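Local atomic coordinates of peptidoglycan-N-acetylmuramic acid deacetylase PdaC (Bacillus subtilis subsp. subtilis str. 168, PDB entry 6H8N), a protein that removes acetyl groups from the N-acetylmuramic acid residues of peptidoglycan, a modification that confers resistance to lysozyme, and also deacylates short chitin oligomers. Residues F16-N21 and H159-T164; T25-D30 and S165-D170; T40-G45 and L104-Y109; L126-P131 and G153-I158. The protein carries 1 engineered substitution. All blocks are in the same frame, centred on the assembly; numbering follows the deposited sequence.

All four contacts lie in the C-terminal NodB deacetylase domain of PdaC. Contacts 1, 2 and 3 are buried, whereas contact 4 is only partly so. Contact 1 gathers polar groups and the zinc at the C-terminal end of strand 11-17, next to strand 155-159, and contact 3 reaches the neighbouring strand 40-43; a phosphate touches both. Contact 2 lies in the helical layer and shares helix 163-178 with contact 1; a small aliphatic interface carries one side-chain bond. Contact 4 runs along strand 155-159 and relies mainly on backbone bonds, a carboxylate and water, with W127 packed on L157. Contact 3 is different again, a cation-bearing side chain stacked on an aromatic ring.

Contact 1. Residues F16-N21 and H159-T164; sequences FSDGPN and HDIYRT. Engineered in segment 16-21: S17 (natural residue Asp). With ZN (zinc ion), chain C; PO4 (phosphate ion), chain D.
With chi1 of -64° in D18 and -59° in H159, each CG lies anti to its own carbonyl carbon, and the carboxylate meets the imidazole at D18 OD2 and H159 CD2, 3.2 Å apart. This is the metal site of the NodB (CE4) deacetylase fold, at the ends of strands 11-17 and 155-159. D18 OD1 binds the zinc, which H68, H72 and phosphate O3 also hold. H159, the proton donor by similarity, gives a nearly straight bond from NE2 to phosphate O2, 2.7 Å long at 177°, in the plane of its ring; its ND1 is bonded to D133. S17, engineered from the natural Asp, turns OG to R106. Between the two backbones, D160 N donates to S17 O (3.2 Å), approaching from above the carbonyl plane. I161 lays its CG2 against D18, 3.4 Å from D18 O. The D160 carboxylate faces the loop that leads to a cis peptide at P20: OD2 is bonded to T25, while OD1 accepts a weak bond from G19 N. A water bridges this corner, accepting from G19 N at 3.1 Å and lying 2.7 Å from D160 OD1 and 2.8 Å from F16 O.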
# COMPACT_ATOMS: atom_id res chain seq x y z
N PHE A 16 -2.95 -0.20 1.51
CA PHE A 16 -3.82 -1.13 2.21
C PHE A 16 -3.03 -2.36 2.61
O PHE A 16 -2.51 -3.07 1.74
CB PHE A 16 -4.98 -1.55 1.32
CG PHE A 16 -5.85 -0.41 0.94
CD1 PHE A 16 -6.81 0.03 1.82
CD2 PHE A 16 -5.72 0.24 -0.27
CE1 PHE A 16 -7.61 1.09 1.53
CE2 PHE A 16 -6.51 1.32 -0.59
CZ PHE A 16 -7.47 1.75 0.32
N SER A 17 -3.00 -2.67 3.90
CA SER A 17 -2.29 -3.83 4.42
C SER A 17 -3.27 -4.87 4.93
O SER A 17 -4.30 -4.54 5.51
CB SER A 17 -1.42 -3.42 5.60
OG SER A 17 -0.34 -2.62 5.17
N ASP A 18 -2.90 -6.14 4.75
CA ASP A 18 -3.42 -7.32 5.46
C ASP A 18 -4.37 -8.17 4.64
O ASP A 18 -4.72 -9.27 5.07
CB ASP A 18 -4.09 -7.01 6.81
CG ASP A 18 -3.15 -6.46 7.82
OD1 ASP A 18 -1.94 -6.54 7.61
OD2 ASP A 18 -3.66 -5.87 8.81
N GLY A 19 -4.75 -7.71 3.46
CA GLY A 19 -5.59 -8.50 2.57
C GLY A 19 -4.73 -9.46 1.74
O GLY A 19 -3.53 -9.62 1.99
N PRO A 20 -5.32 -10.08 0.72
CA PRO A 20 -6.70 -9.82 0.27
C PRO A 20 -7.76 -10.43 1.16
O PRO A 20 -7.57 -11.47 1.80
CB PRO A 20 -6.74 -10.51 -1.10
CG PRO A 20 -5.69 -11.54 -1.04
CD PRO A 20 -4.61 -10.98 -0.19
N ASN A 21 -8.91 -9.77 1.18
CA ASN A 21 -10.12 -10.28 1.82
C ASN A 21 -11.26 -9.90 0.90
O ASN A 21 -11.67 -8.73 0.89
CB ASN A 21 -10.29 -9.63 3.19
CG ASN A 21 -11.44 -10.20 3.93
OD1 ASN A 21 -11.57 -11.41 4.01
ND2 ASN A 21 -12.32 -9.35 4.46
N HIS A 159 -6.15 -0.75 6.81
CA HIS A 159 -6.08 -2.21 6.81
C HIS A 159 -7.34 -2.75 6.14
O HIS A 159 -8.44 -2.60 6.68
CB HIS A 159 -5.89 -2.73 8.24
CG HIS A 159 -4.65 -2.18 8.88
ND1 HIS A 159 -4.62 -0.97 9.54
CD2 HIS A 159 -3.38 -2.64 8.90
CE1 HIS A 159 -3.39 -0.72 9.96
NE2 HIS A 159 -2.62 -1.72 9.58
N ASP A 160 -7.20 -3.39 4.96
CA ASP A 160 -8.37 -3.72 4.12
C ASP A 160 -9.02 -5.03 4.49
O ASP A 160 -9.43 -5.78 3.61
CB ASP A 160 -8.05 -3.67 2.61
CG ASP A 160 -6.98 -4.67 2.17
OD1 ASP A 160 -5.92 -4.71 2.80
OD2 ASP A 160 -7.21 -5.37 1.13
N ILE A 161 -9.15 -5.31 5.79
CA ILE A 161 -9.78 -6.53 6.28
C ILE A 161 -11.00 -6.25 7.15
O ILE A 161 -11.62 -7.20 7.65
CB ILE A 161 -8.76 -7.41 7.02
CG1 ILE A 161 -8.13 -6.67 8.19
CG2 ILE A 161 -7.69 -7.87 6.03
CD1 ILE A 161 -7.35 -7.58 9.13
N TYR A 162 -11.34 -4.99 7.39
CA TYR A 162 -12.46 -4.63 8.25
C TYR A 162 -13.53 -3.91 7.45
O TYR A 162 -13.23 -3.05 6.61
CB TYR A 162 -12.00 -3.70 9.38
CG TYR A 162 -10.85 -4.26 10.20
CD1 TYR A 162 -11.00 -5.43 10.93
CD2 TYR A 162 -9.63 -3.61 10.24
CE1 TYR A 162 -9.95 -5.93 11.69
CE2 TYR A 162 -8.58 -4.11 11.00
CZ TYR A 162 -8.74 -5.27 11.71
OH TYR A 162 -7.69 -5.75 12.45
N ARG A 163 -14.79 -4.23 7.74
CA ARG A 163 -15.90 -3.56 7.07
C ARG A 163 -15.82 -2.04 7.24
O ARG A 163 -16.05 -1.29 6.28
CB ARG A 163 -17.22 -4.11 7.61
CG ARG A 163 -18.47 -3.42 7.08
CD ARG A 163 -19.24 -4.31 6.10
NE ARG A 163 -18.39 -4.83 5.03
CZ ARG A 163 -17.88 -4.09 4.04
NH1 ARG A 163 -17.13 -4.65 3.10
NH2 ARG A 163 -18.12 -2.79 4.01
N THR A 164 -15.55 -1.57 8.46
CA THR A 164 -15.47 -0.13 8.70
C THR A 164 -14.33 0.50 7.91
O THR A 164 -14.42 1.67 7.54
CB THR A 164 -15.36 0.20 10.20
OG1 THR A 164 -14.47 -0.71 10.84
CG2 THR A 164 -16.71 0.10 10.88
ZN ZN C . -0.43 -5.86 8.65
P PO4 D . 0.22 -3.48 10.37
O1 PO4 D . -0.13 -3.65 11.87
O2 PO4 D . 0.02 -2.01 10.03
O3 PO4 D . -0.80 -4.26 9.60
O4 PO4 D . 1.61 -3.99 10.13
O HOH W 1 -3.77 -5.56 1.45

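Contact 2. Residues T25-D30 and S165-D170; sequences TNQILD and SADAAD
Two parallel helices pack side by side here, Q27 and I28 of helix 22-35 against A166, D167 and A169 of helix 163-178, in the helical layer around the strands of the NodB fold. The axes of the two short segments pass 9.0 Å apart and run only 3° from parallel, an ordinary packing distance, with the small A166 and A169 facing I28. I28 sends its CG1 branch across to A166 and A169, one helical turn apart: CG1 lies 3.9 Å from A166 CA and 4.0 Å from A169 CB. On the more solvent-accessible side Q27 bridges the helices. Its CG is anti to the backbone N (chi1 -174°) and the chain is extended, which carries the amide over A166 CB to D167. There Q27 NE2 donates to D167 OD1 over 2.9 Å at 165°. The acceptor lies close to the amide plane, and the donor arrives on the anti side of the carboxylate. The same D167 oxygen takes a salt bridge from R163, whose NH2 also makes a weak bond to Q27 OE1, so the arginine ties both groups together. A water links the two helices, donating to A166 O at 2.8 Å and accepting a weak bond from Q27 NE2. Around this pair, F41 of strand 40-43 and D160 touch I28; helix 52-60 packs on T25 and L29 of the first helix, and helix 139-149 on A168 of the second.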
# COMPACT_ATOMS: atom_id res chain seq x y z
N THR A 25 -11.75 -6.08 0.33
CA THR A 25 -10.85 -5.67 -0.74
C THR A 25 -11.59 -5.39 -2.03
O THR A 25 -11.28 -4.42 -2.73
CB THR A 25 -9.78 -6.75 -0.96
OG1 THR A 25 -9.15 -7.06 0.29
CG2 THR A 25 -8.74 -6.28 -1.98
N ASN A 26 -12.59 -6.21 -2.38
CA ASN A 26 -13.32 -5.96 -3.63
C ASN A 26 -14.09 -4.65 -3.59
O ASN A 26 -14.22 -3.96 -4.61
CB ASN A 26 -14.28 -7.10 -3.97
CG ASN A 26 -13.58 -8.31 -4.51
OD1 ASN A 26 -12.56 -8.22 -5.19
ND2 ASN A 26 -14.17 -9.47 -4.26
N GLN A 27 -14.64 -4.30 -2.43
CA GLN A 27 -15.33 -3.03 -2.29
C GLN A 27 -14.37 -1.86 -2.51
O GLN A 27 -14.69 -0.90 -3.21
CB GLN A 27 -15.97 -2.97 -0.90
CG GLN A 27 -16.84 -1.78 -0.68
CD GLN A 27 -17.32 -1.66 0.76
OE1 GLN A 27 -17.69 -2.65 1.39
NE2 GLN A 27 -17.31 -0.46 1.26
N ILE A 28 -13.15 -1.96 -1.96
CA ILE A 28 -12.15 -0.92 -2.14
C ILE A 28 -11.73 -0.84 -3.60
O ILE A 28 -11.61 0.26 -4.16
CB ILE A 28 -10.97 -1.18 -1.19
CG1 ILE A 28 -11.41 -0.98 0.27
CG2 ILE A 28 -9.77 -0.28 -1.53
CD1 ILE A 28 -10.48 -1.59 1.29
N LEU A 29 -11.51 -1.99 -4.23
CA LEU A 29 -11.17 -2.00 -5.65
C LEU A 29 -12.28 -1.36 -6.48
O LEU A 29 -12.01 -0.63 -7.43
CB LEU A 29 -10.90 -3.43 -6.13
CG LEU A 29 -9.61 -4.04 -5.59
CD1 LEU A 29 -9.59 -5.53 -5.86
CD2 LEU A 29 -8.39 -3.38 -6.20
N ASP A 30 -13.55 -1.62 -6.11
CA ASP A 30 -14.68 -0.98 -6.80
C ASP A 30 -14.61 0.53 -6.65
O ASP A 30 -14.85 1.26 -7.63
CB ASP A 30 -16.01 -1.47 -6.22
CG ASP A 30 -16.37 -2.89 -6.61
OD1 ASP A 30 -15.73 -3.50 -7.48
OD2 ASP A 30 -17.36 -3.39 -6.02
N SER A 165 -13.24 -0.24 7.69
CA SER A 165 -12.13 0.27 6.90
C SER A 165 -12.50 0.38 5.43
O SER A 165 -12.14 1.35 4.77
CB SER A 165 -10.91 -0.64 7.08
OG SER A 165 -10.44 -0.55 8.40
N ALA A 166 -13.20 -0.61 4.88
CA ALA A 166 -13.61 -0.52 3.49
C ALA A 166 -14.61 0.62 3.30
O ALA A 166 -14.53 1.38 2.33
CB ALA A 166 -14.21 -1.84 3.03
N ASP A 167 -15.57 0.74 4.21
CA ASP A 167 -16.52 1.85 4.12
C ASP A 167 -15.82 3.20 4.23
O ASP A 167 -16.09 4.12 3.46
CB ASP A 167 -17.61 1.70 5.19
CG ASP A 167 -18.55 0.54 4.91
OD1 ASP A 167 -18.64 0.08 3.76
OD2 ASP A 167 -19.22 0.10 5.87
N ALA A 168 -14.90 3.33 5.19
CA ALA A 168 -14.13 4.55 5.31
C ALA A 168 -13.33 4.83 4.05
O ALA A 168 -13.26 5.97 3.59
CB ALA A 168 -13.21 4.48 6.53
N ALA A 169 -12.70 3.79 3.49
CA ALA A 169 -11.89 3.97 2.30
C ALA A 169 -12.71 4.51 1.14
O ALA A 169 -12.22 5.34 0.37
CB ALA A 169 -11.21 2.66 1.90
N ASP A 170 -13.95 4.05 0.97
CA ASP A 170 -14.78 4.60 -0.10
C ASP A 170 -14.96 6.10 0.05
O ASP A 170 -14.82 6.85 -0.92
CB ASP A 170 -16.14 3.91 -0.15
CG ASP A 170 -17.02 4.47 -1.26
OD1 ASP A 170 -16.80 4.15 -2.44
OD2 ASP A 170 -17.93 5.29 -0.96
O HOH W 2 -14.61 0.72 -0.43

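Contact 3. Residues T40-G45 and L104-Y109; sequences TFFVLG and LVRPPY. With PO4 (phosphate ion), chain D.
Strand 40-43 and the start of 104-109 come closest at F42 and R106, whose CA atoms are 6.7 Å apart, and it is side chains that join the backbones. Segment 104-109 carries the RPPY sequence of the NodB deacetylases and brings it from the short strand 104-105 to the metal site. R106 lies across the F42 ring at about a right angle to that side chain. Its chain leaves extended, with CG anti to the backbone N, then bends at chi3 (-80°), which lays the guanidinium flat over one face of the ring. The centres of the two groups are 3.9 Å apart and their planes differ by 20°, a cation-pi stack offset toward the CD2 and CE2 side. R106 CD lies over the same ring, 4.1 Å from its centroid, and R106 CB approaches F42 CD1 at 3.4 Å. L104 CB adds an apolar contact to F42 CE1 at 3.9 Å. Hydrogen bonds from NE to A125 and from NH1 to T15 and S17 fix the rotation of the guanidinium; S17 stands in place of the natural Asp, the proton acceptor by similarity. The carbonyl of R106 accepts from H68 ND1, making it a second-shell partner of a zinc ligand. Farther along, the backbone turns at Y109 to present its amide to the active site, consistent with the oxyanion-hole role of this nitrogen in related deacetylases: Y109 N donates to phosphate O4 over 2.7 Å at 165°.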
# COMPACT_ATOMS: atom_id res chain seq x y z
N THR A 40 -2.00 0.86 -3.50
CA THR A 40 -0.98 -0.16 -3.32
C THR A 40 -1.44 -1.08 -2.20
O THR A 40 -1.80 -0.60 -1.12
CB THR A 40 0.36 0.47 -2.93
OG1 THR A 40 0.68 1.50 -3.88
CG2 THR A 40 1.47 -0.56 -2.96
N PHE A 41 -1.46 -2.38 -2.47
CA PHE A 41 -1.96 -3.39 -1.54
C PHE A 41 -0.78 -4.21 -1.06
O PHE A 41 -0.10 -4.86 -1.86
CB PHE A 41 -2.99 -4.28 -2.24
CG PHE A 41 -4.25 -3.55 -2.60
CD1 PHE A 41 -4.33 -2.80 -3.76
CD2 PHE A 41 -5.35 -3.58 -1.75
CE1 PHE A 41 -5.50 -2.09 -4.06
CE2 PHE A 41 -6.50 -2.87 -2.04
CZ PHE A 41 -6.58 -2.14 -3.21
N PHE A 42 -0.53 -4.18 0.25
CA PHE A 42 0.52 -4.96 0.88
C PHE A 42 -0.14 -6.21 1.43
O PHE A 42 -0.87 -6.16 2.43
CB PHE A 42 1.22 -4.11 1.94
CG PHE A 42 2.06 -3.02 1.33
CD1 PHE A 42 3.36 -3.29 0.96
CD2 PHE A 42 1.53 -1.76 1.08
CE1 PHE A 42 4.14 -2.31 0.36
CE2 PHE A 42 2.31 -0.77 0.48
CZ PHE A 42 3.62 -1.05 0.14
N VAL A 43 0.10 -7.31 0.75
CA VAL A 43 -0.68 -8.53 0.90
C VAL A 43 0.07 -9.56 1.74
O VAL A 43 1.31 -9.66 1.71
CB VAL A 43 -1.08 -9.14 -0.47
CG1 VAL A 43 -1.94 -8.15 -1.26
CG2 VAL A 43 0.13 -9.56 -1.27
N LEU A 44 -0.71 -10.35 2.47
CA LEU A 44 -0.22 -11.50 3.21
C LEU A 44 -0.17 -12.71 2.29
O LEU A 44 -1.16 -13.02 1.63
CB LEU A 44 -1.13 -11.80 4.39
CG LEU A 44 -0.92 -10.85 5.57
CD1 LEU A 44 -2.03 -11.03 6.58
CD2 LEU A 44 0.40 -11.07 6.25
N GLY A 45 0.97 -13.39 2.25
CA GLY A 45 1.08 -14.57 1.40
C GLY A 45 0.01 -15.61 1.68
O GLY A 45 -0.54 -16.21 0.76
N LEU A 104 8.33 -3.92 -3.46
CA LEU A 104 8.11 -3.23 -2.20
C LEU A 104 7.79 -4.24 -1.11
O LEU A 104 6.99 -5.16 -1.32
CB LEU A 104 6.93 -2.26 -2.31
CG LEU A 104 6.98 -1.22 -3.42
CD1 LEU A 104 5.67 -0.44 -3.46
CD2 LEU A 104 8.14 -0.29 -3.20
N VAL A 105 8.38 -4.04 0.07
CA VAL A 105 8.07 -4.85 1.23
C VAL A 105 7.63 -3.93 2.36
O VAL A 105 8.19 -2.83 2.54
CB VAL A 105 9.27 -5.74 1.65
CG1 VAL A 105 10.47 -4.90 2.09
CG2 VAL A 105 8.86 -6.74 2.75
N ARG A 106 6.63 -4.36 3.12
CA ARG A 106 6.15 -3.63 4.28
C ARG A 106 6.20 -4.58 5.47
O ARG A 106 5.31 -5.43 5.62
CB ARG A 106 4.76 -3.09 4.03
CG ARG A 106 4.18 -2.34 5.21
CD ARG A 106 2.88 -1.67 4.84
NE ARG A 106 3.08 -0.41 4.13
CZ ARG A 106 2.08 0.37 3.73
NH1 ARG A 106 0.82 -0.01 3.91
NH2 ARG A 106 2.35 1.52 3.14
N PRO A 107 7.22 -4.50 6.31
CA PRO A 107 7.33 -5.43 7.44
C PRO A 107 6.17 -5.24 8.39
O PRO A 107 5.83 -4.10 8.72
CB PRO A 107 8.65 -5.02 8.10
CG PRO A 107 9.46 -4.46 6.96
CD PRO A 107 8.44 -3.68 6.15
N PRO A 108 5.55 -6.32 8.87
CA PRO A 108 4.47 -6.20 9.86
C PRO A 108 4.86 -5.32 11.03
O PRO A 108 5.97 -5.41 11.56
CB PRO A 108 4.24 -7.65 10.30
CG PRO A 108 4.54 -8.43 9.04
CD PRO A 108 5.73 -7.73 8.46
N TYR A 109 3.91 -4.47 11.45
CA TYR A 109 4.07 -3.55 12.58
C TYR A 109 5.17 -2.52 12.38
O TYR A 109 5.51 -1.80 13.33
CB TYR A 109 4.26 -4.28 13.93
CG TYR A 109 3.36 -5.48 14.09
CD1 TYR A 109 2.00 -5.33 14.32
CD2 TYR A 109 3.86 -6.77 13.97
CE1 TYR A 109 1.17 -6.41 14.45
CE2 TYR A 109 3.05 -7.86 14.11
CZ TYR A 109 1.70 -7.69 14.34
OH TYR A 109 0.87 -8.77 14.46
P PO4 D . 0.22 -3.48 10.37
O1 PO4 D . -0.13 -3.65 11.87
O2 PO4 D . 0.02 -2.01 10.03
O3 PO4 D . -0.80 -4.26 9.60
O4 PO4 D . 1.61 -3.99 10.13

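Contact 4. Residues L126-P131 and G153-I158; sequences LWDVDP and GRTILI
D128 and T155 grip each other twice: D128 N donates to T155 O (2.9 Å), and T155 N returns a 2.9 Å bond to the anti lone pair of D128 OD2. T155 O also accepts from V129 N, at 3.1 Å and in the carbonyl plane, so two consecutive amides of the loop converge on one oxygen. A single bridge follows, L157 N donating to V129 O at 2.9 Å and 165°, almost in line with the carbonyl. Loop 126-131 thus meets the polar backbone of strand 155-159 on one flank, while strand 11-17 pairs with the other. Water completes the D128 end, donating to D128 OD2 and G153 O and accepting from T155 OG1. A second water lies within 3.0 Å of L157 O and 2.7 Å of D130 OD1; that carboxylate oxygen is also bonded to E132 N. Apolar contact centres on L157, whose CD2 sits over one face of the W127 indole, 3.7 Å from the centroid of the six-membered ring, with D130 alongside. Main-chain bonds and the D128 carboxylate engage T155 N, T155 O and L157 N, water reaches G153 O and L157 O, and L157, packed on W127, lies beside S17 and H159.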
# COMPACT_ATOMS: atom_id res chain seq x y z
N LEU A 126 6.87 2.14 4.12
CA LEU A 126 6.04 2.35 5.30
C LEU A 126 5.00 3.42 5.00
O LEU A 126 4.38 3.38 3.94
CB LEU A 126 6.92 2.60 6.52
CG LEU A 126 7.88 1.44 6.82
CD1 LEU A 126 8.62 1.71 8.11
CD2 LEU A 126 7.20 0.07 6.87
N TRP A 127 4.75 4.35 5.92
CA TRP A 127 3.60 5.24 5.76
C TRP A 127 3.80 6.49 6.61
O TRP A 127 4.64 6.53 7.51
CB TRP A 127 2.30 4.54 6.15
CG TRP A 127 2.35 4.04 7.55
CD1 TRP A 127 2.05 4.75 8.67
CD2 TRP A 127 2.79 2.75 7.99
NE1 TRP A 127 2.27 3.99 9.78
CE2 TRP A 127 2.73 2.75 9.40
CE3 TRP A 127 3.21 1.59 7.33
CZ2 TRP A 127 3.09 1.63 10.16
CZ3 TRP A 127 3.55 0.50 8.08
CH2 TRP A 127 3.49 0.52 9.49
N ASP A 128 2.97 7.51 6.33
CA ASP A 128 2.98 8.79 7.04
C ASP A 128 1.76 9.00 7.92
O ASP A 128 1.84 9.74 8.91
CB ASP A 128 2.98 9.97 6.05
CG ASP A 128 4.15 9.97 5.14
OD1 ASP A 128 5.30 9.97 5.63
OD2 ASP A 128 3.94 9.98 3.93
N VAL A 129 0.62 8.44 7.55
CA VAL A 129 -0.66 8.71 8.20
C VAL A 129 -1.30 7.38 8.53
O VAL A 129 -1.49 6.54 7.64
CB VAL A 129 -1.58 9.52 7.27
CG1 VAL A 129 -2.96 9.65 7.88
CG2 VAL A 129 -1.00 10.89 6.97
N ASP A 130 -1.63 7.18 9.80
CA ASP A 130 -2.17 5.91 10.28
C ASP A 130 -3.34 6.21 11.21
O ASP A 130 -3.13 6.60 12.37
CB ASP A 130 -1.08 5.11 11.00
CG ASP A 130 -1.58 3.80 11.56
OD1 ASP A 130 -2.77 3.43 11.36
OD2 ASP A 130 -0.75 3.13 12.22
N PRO A 131 -4.58 6.06 10.74
CA PRO A 131 -5.74 6.32 11.61
C PRO A 131 -6.01 5.23 12.61
O PRO A 131 -7.02 5.30 13.32
CB PRO A 131 -6.88 6.42 10.60
CG PRO A 131 -6.47 5.46 9.51
CD PRO A 131 -4.98 5.63 9.39
N GLY A 153 1.75 14.35 -1.32
CA GLY A 153 2.93 13.55 -1.12
C GLY A 153 2.86 12.56 0.02
O GLY A 153 3.84 11.85 0.24
N ARG A 154 1.76 12.48 0.74
CA ARG A 154 1.69 11.61 1.91
C ARG A 154 1.24 10.21 1.52
O ARG A 154 0.63 9.99 0.46
CB ARG A 154 0.75 12.20 2.96
CG ARG A 154 1.29 13.52 3.48
CD ARG A 154 0.52 14.01 4.69
NE ARG A 154 1.22 15.14 5.26
CZ ARG A 154 0.70 16.31 5.56
NH1 ARG A 154 1.51 17.23 6.05
NH2 ARG A 154 -0.59 16.58 5.37
N THR A 155 1.55 9.27 2.39
CA THR A 155 1.19 7.86 2.26
C THR A 155 0.30 7.49 3.44
O THR A 155 0.70 7.65 4.60
CB THR A 155 2.45 7.01 2.23
OG1 THR A 155 3.24 7.41 1.10
CG2 THR A 155 2.13 5.53 2.10
N ILE A 156 -0.89 6.98 3.14
CA ILE A 156 -1.91 6.65 4.13
C ILE A 156 -1.95 5.14 4.31
O ILE A 156 -1.92 4.40 3.32
CB ILE A 156 -3.29 7.16 3.68
CG1 ILE A 156 -3.29 8.69 3.57
CG2 ILE A 156 -4.37 6.71 4.64
CD1 ILE A 156 -4.43 9.26 2.75
N LEU A 157 -2.07 4.68 5.55
CA LEU A 157 -2.24 3.26 5.89
C LEU A 157 -3.67 2.97 6.32
O LEU A 157 -4.15 3.53 7.31
CB LEU A 157 -1.28 2.87 7.01
CG LEU A 157 -1.48 1.50 7.67
CD1 LEU A 157 -1.35 0.39 6.63
CD2 LEU A 157 -0.52 1.32 8.83
N ILE A 158 -4.33 2.06 5.60
CA ILE A 158 -5.62 1.49 5.99
C ILE A 158 -5.45 -0.03 5.94
O ILE A 158 -4.68 -0.55 5.13
CB ILE A 158 -6.72 1.96 5.00
CG1 ILE A 158 -6.89 3.48 5.11
CG2 ILE A 158 -8.04 1.22 5.23
CD1 ILE A 158 -7.75 4.10 4.05
O HOH W 3 4.78 9.62 1.44
O HOH W 4 -4.84 2.25 9.99